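Local coordinates for histidine-containing Phosphotransfer Protein type 1, MtHPt1 (Medicago truncatula, PDB 3US6) that probably relays phosphoryl groups between cytokinin sensor histidine kinases and response regulators in plant cytokinin signalling, at residues V3-V11 with V141-M149. Numbering follows the deposited sequence. Where two conformers were deposited one is given.
Sequences VGQMRRQWV and VAAGGSIPM
Val3 and Arg7, one helical turn apart, lie opposite Gly145 and Pro148, with the CA atoms of Val3 and Gly145 6.2 Å apart; Gly145 closes the Schellman motif that ends helix 109-142 (Gly145 N to Ile140 O, Gly144 N to Val141 O, Gly144 at positive phi). Val3 CG2 presses on Ala143 CB at 3.3 Å, tighter than usual for carbons. Arg7 gives the polar link: NE donates to Ser146 O (2.9 Å, N-H...O 151°), in the carbonyl plane, while a water accepts from Arg7 NH2 (2.9 Å) and donates to Ile147 O over a longer 3.3 Å. With the chain bent at chi3 (87°), the guanidinium has Pro148 CG over one face, displaced toward the NH2 rim. Replacing Arg7 by alanine would probably cost Ser146 O this donor, and Pro148 CG its cover. Trp10 sets CG anti to the backbone N (chi1 -177°), carrying the indole across to residues 147-148; toward the rim of one face sit Ile147 CG2, a CH-pi contact 3.7 Å from the six-membered ring centroid, and Pro148 CD, 3.6 Å from Trp10 CE3. Val11 CG2 touches Pro148 CB at 3.9 Å. Residues 143-149 lie along helix 3-19 at the surface of this helical HPt protein, while Trp10 also packs on Leu133 and Leu136 of helix 109-142, hydrogen-bonds Glu137 through NE1, and touches Gln31 of helix 25-32.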
loop_
_atom_site.group_PDB
_atom_site.type_symbol
_atom_site.label_atom_id
_atom_site.label_comp_id
_atom_site.label_asym_id
_atom_site.label_seq_id
_atom_site.Cartn_x
_atom_site.Cartn_y
_atom_site.Cartn_z
ATOM N N VAL A 3 22.990 -12.452 10.304
ATOM C CA VAL A 3 22.150 -12.732 9.150
ATOM C C VAL A 3 21.017 -13.684 9.497
ATOM O O VAL A 3 19.890 -13.482 9.061
ATOM C CB VAL A 3 22.996 -13.303 7.970
ATOM C CG1 VAL A 3 22.190 -14.267 7.092
ATOM C CG2 VAL A 3 23.521 -12.176 7.148
ATOM N N GLY A 4 21.300 -14.740 10.264
ATOM C CA GLY A 4 20.245 -15.685 10.622
ATOM C C GLY A 4 19.129 -15.034 11.419
ATOM O O GLY A 4 17.928 -15.306 11.214
ATOM N N GLN A 5 19.537 -14.177 12.347
ATOM C CA GLN A 5 18.593 -13.391 13.133
ATOM C C GLN A 5 17.795 -12.459 12.253
ATOM O O GLN A 5 16.594 -12.301 12.464
ATOM C CB GLN A 5 19.316 -12.577 14.216
ATOM C CG GLN A 5 18.376 -11.932 15.238
ATOM C CD GLN A 5 17.337 -12.918 15.815
ATOM O OE1 GLN A 5 17.690 -13.975 16.364
ATOM N NE2 GLN A 5 16.047 -12.568 15.684
ATOM N N MET A 6 18.440 -11.773 11.333
ATOM C CA MET A 6 17.742 -10.854 10.466
ATOM C C MET A 6 16.731 -11.612 9.653
ATOM O O MET A 6 15.638 -11.110 9.371
ATOM C CB MET A 6 18.682 -10.107 9.526
ATOM C CG MET A 6 19.428 -9.036 10.228
ATOM S SD MET A 6 20.315 -7.877 9.170
ATOM C CE MET A 6 21.525 -8.957 8.660
ATOM N N ARG A 7 17.108 -12.772 9.155
ATOM C CA ARG A 7 16.150 -13.586 8.387
ATOM C C ARG A 7 14.928 -13.978 9.216
ATOM O O ARG A 7 13.812 -13.904 8.734
ATOM C CB ARG A 7 16.825 -14.806 7.783
ATOM C CG ARG A 7 17.822 -14.412 6.685
ATOM C CD ARG A 7 18.753 -15.525 6.278
ATOM N NE ARG A 7 18.077 -16.285 5.260
ATOM C CZ ARG A 7 17.414 -17.395 5.505
ATOM N NH1 ARG A 7 17.379 -17.898 6.736
ATOM N NH2 ARG A 7 16.809 -17.989 4.505
ATOM N N ARG A 8 15.142 -14.387 10.443
ATOM C CA ARG A 8 14.006 -14.728 11.323
ATOM C C ARG A 8 13.130 -13.501 11.585
ATOM O O ARG A 8 11.889 -13.595 11.559
ATOM C CB ARG A 8 14.497 -15.332 12.637
ATOM C CG ARG A 8 15.107 -16.736 12.517
ATOM C CD ARG A 8 15.452 -17.352 13.919
ATOM N NE ARG A 8 16.536 -16.653 14.618
ATOM C CZ ARG A 8 17.830 -16.878 14.410
ATOM N NH1 ARG A 8 18.210 -17.782 13.513
ATOM N NH2 ARG A 8 18.747 -16.194 15.092
ATOM N N GLN A 9 13.728 -12.332 11.769
ATOM C CA GLN A 9 12.977 -11.106 11.937
ATOM C C GLN A 9 12.121 -10.761 10.734
ATOM O O GLN A 9 11.035 -10.301 10.892
ATOM C CB GLN A 9 13.917 -9.945 12.199
ATOM C CG GLN A 9 14.671 -10.050 13.473
ATOM C CD GLN A 9 15.669 -8.920 13.626
ATOM O OE1 GLN A 9 16.339 -8.536 12.705
ATOM N NE2 GLN A 9 15.748 -8.403 14.798
ATOM N N TRP A 10 12.649 -10.996 9.554
ATOM C CA TRP A 10 11.910 -10.786 8.316
ATOM C C TRP A 10 10.711 -11.684 8.227
ATOM O O TRP A 10 9.609 -11.222 7.938
ATOM C CB TRP A 10 12.841 -11.024 7.078
ATOM C CG TRP A 10 12.212 -10.775 5.702
ATOM C CD1 TRP A 10 12.215 -9.627 5.013
ATOM C CD2 TRP A 10 11.425 -11.717 4.925
ATOM N NE1 TRP A 10 11.501 -9.776 3.832
ATOM C CE2 TRP A 10 10.975 -11.034 3.793
ATOM C CE3 TRP A 10 11.042 -13.048 5.111
ATOM C CZ2 TRP A 10 10.240 -11.658 2.798
ATOM C CZ3 TRP A 10 10.278 -13.646 4.164
ATOM C CH2 TRP A 10 9.888 -12.968 3.022
ATOM N N VAL A 11 10.926 -12.957 8.476
ATOM C CA VAL A 11 9.774 -13.874 8.490
ATOM C C VAL A 11 8.673 -13.401 9.423
ATOM O O VAL A 11 7.490 -13.344 9.043
ATOM C CB VAL A 11 10.237 -15.319 8.850
ATOM C CG1 VAL A 11 9.073 -16.250 9.140
ATOM C CG2 VAL A 11 11.132 -15.871 7.739
ATOM N N VAL A 141 20.696 -8.926 2.441
ATOM C CA VAL A 141 21.416 -9.211 1.224
ATOM C C VAL A 141 22.814 -8.613 1.276
ATOM O O VAL A 141 23.779 -9.216 0.772
ATOM C CB VAL A 141 20.620 -8.785 -0.029
ATOM C CG1 VAL A 141 21.441 -8.977 -1.317
ATOM C CG2 VAL A 141 19.340 -9.607 -0.121
ATOM N N ALA A 142 22.984 -7.429 1.888
ATOM C CA ALA A 142 24.306 -6.842 1.973
ATOM C C ALA A 142 25.174 -7.705 2.843
ATOM O O ALA A 142 26.389 -7.789 2.592
ATOM C CB ALA A 142 24.248 -5.381 2.507
ATOM N N ALA A 143 24.619 -8.333 3.857
ATOM C CA ALA A 143 25.326 -9.219 4.768
ATOM C C ALA A 143 25.570 -10.612 4.179
ATOM O O ALA A 143 26.056 -11.494 4.897
ATOM C CB ALA A 143 24.585 -9.281 6.110
ATOM N N GLY A 144 25.241 -10.837 2.904
ATOM C CA GLY A 144 25.490 -12.115 2.267
ATOM C C GLY A 144 24.391 -13.147 2.370
ATOM O O GLY A 144 24.567 -14.271 1.907
ATOM N N GLY A 145 23.243 -12.794 2.943
ATOM C CA GLY A 145 22.177 -13.756 3.056
ATOM C C GLY A 145 21.171 -13.663 1.953
ATOM O O GLY A 145 21.228 -12.824 1.061
ATOM N N SER A 146 20.208 -14.568 1.963
ATOM C CA SER A 146 19.146 -14.563 1.046
ATOM C C SER A 146 17.845 -14.237 1.806
ATOM O O SER A 146 17.716 -14.577 2.940
ATOM C CB SER A 146 19.114 -15.898 0.281
ATOM O OG SER A 146 20.386 -16.153 -0.326
ATOM N N ILE A 147 16.888 -13.632 1.142
ATOM C CA ILE A 147 15.615 -13.394 1.761
ATOM C C ILE A 147 14.886 -14.716 1.776
ATOM O O ILE A 147 14.828 -15.388 0.770
ATOM C CB ILE A 147 14.788 -12.374 0.954
ATOM C CG1 ILE A 147 15.569 -11.078 0.706
ATOM C CG2 ILE A 147 13.485 -12.094 1.648
ATOM C CD1 ILE A 147 16.258 -10.530 1.896
ATOM N N PRO A 148 14.310 -15.064 2.904
ATOM C CA PRO A 148 13.572 -16.316 2.993
ATOM C C PRO A 148 12.364 -16.328 2.084
ATOM O O PRO A 148 11.979 -15.323 1.571
ATOM C CB PRO A 148 13.152 -16.361 4.461
ATOM C CG PRO A 148 14.071 -15.465 5.151
ATOM C CD PRO A 148 14.314 -14.370 4.193
ATOM N N MET A 149 11.850 -17.541 1.944
ATOM C CA MET A 149 10.636 -17.954 1.248
ATOM C C MET A 149 10.791 -18.061 -0.260
ATOM O O MET A 149 10.258 -18.980 -0.888
ATOM C CB MET A 149 9.385 -17.166 1.649
ATOM C CG MET A 149 8.185 -17.486 0.806
ATOM S SD MET A 149 6.516 -17.129 1.429
ATOM C CE MET A 149 5.569 -17.330 -0.060
HETATM O O HOH W 1 16.365 -18.151 1.610
#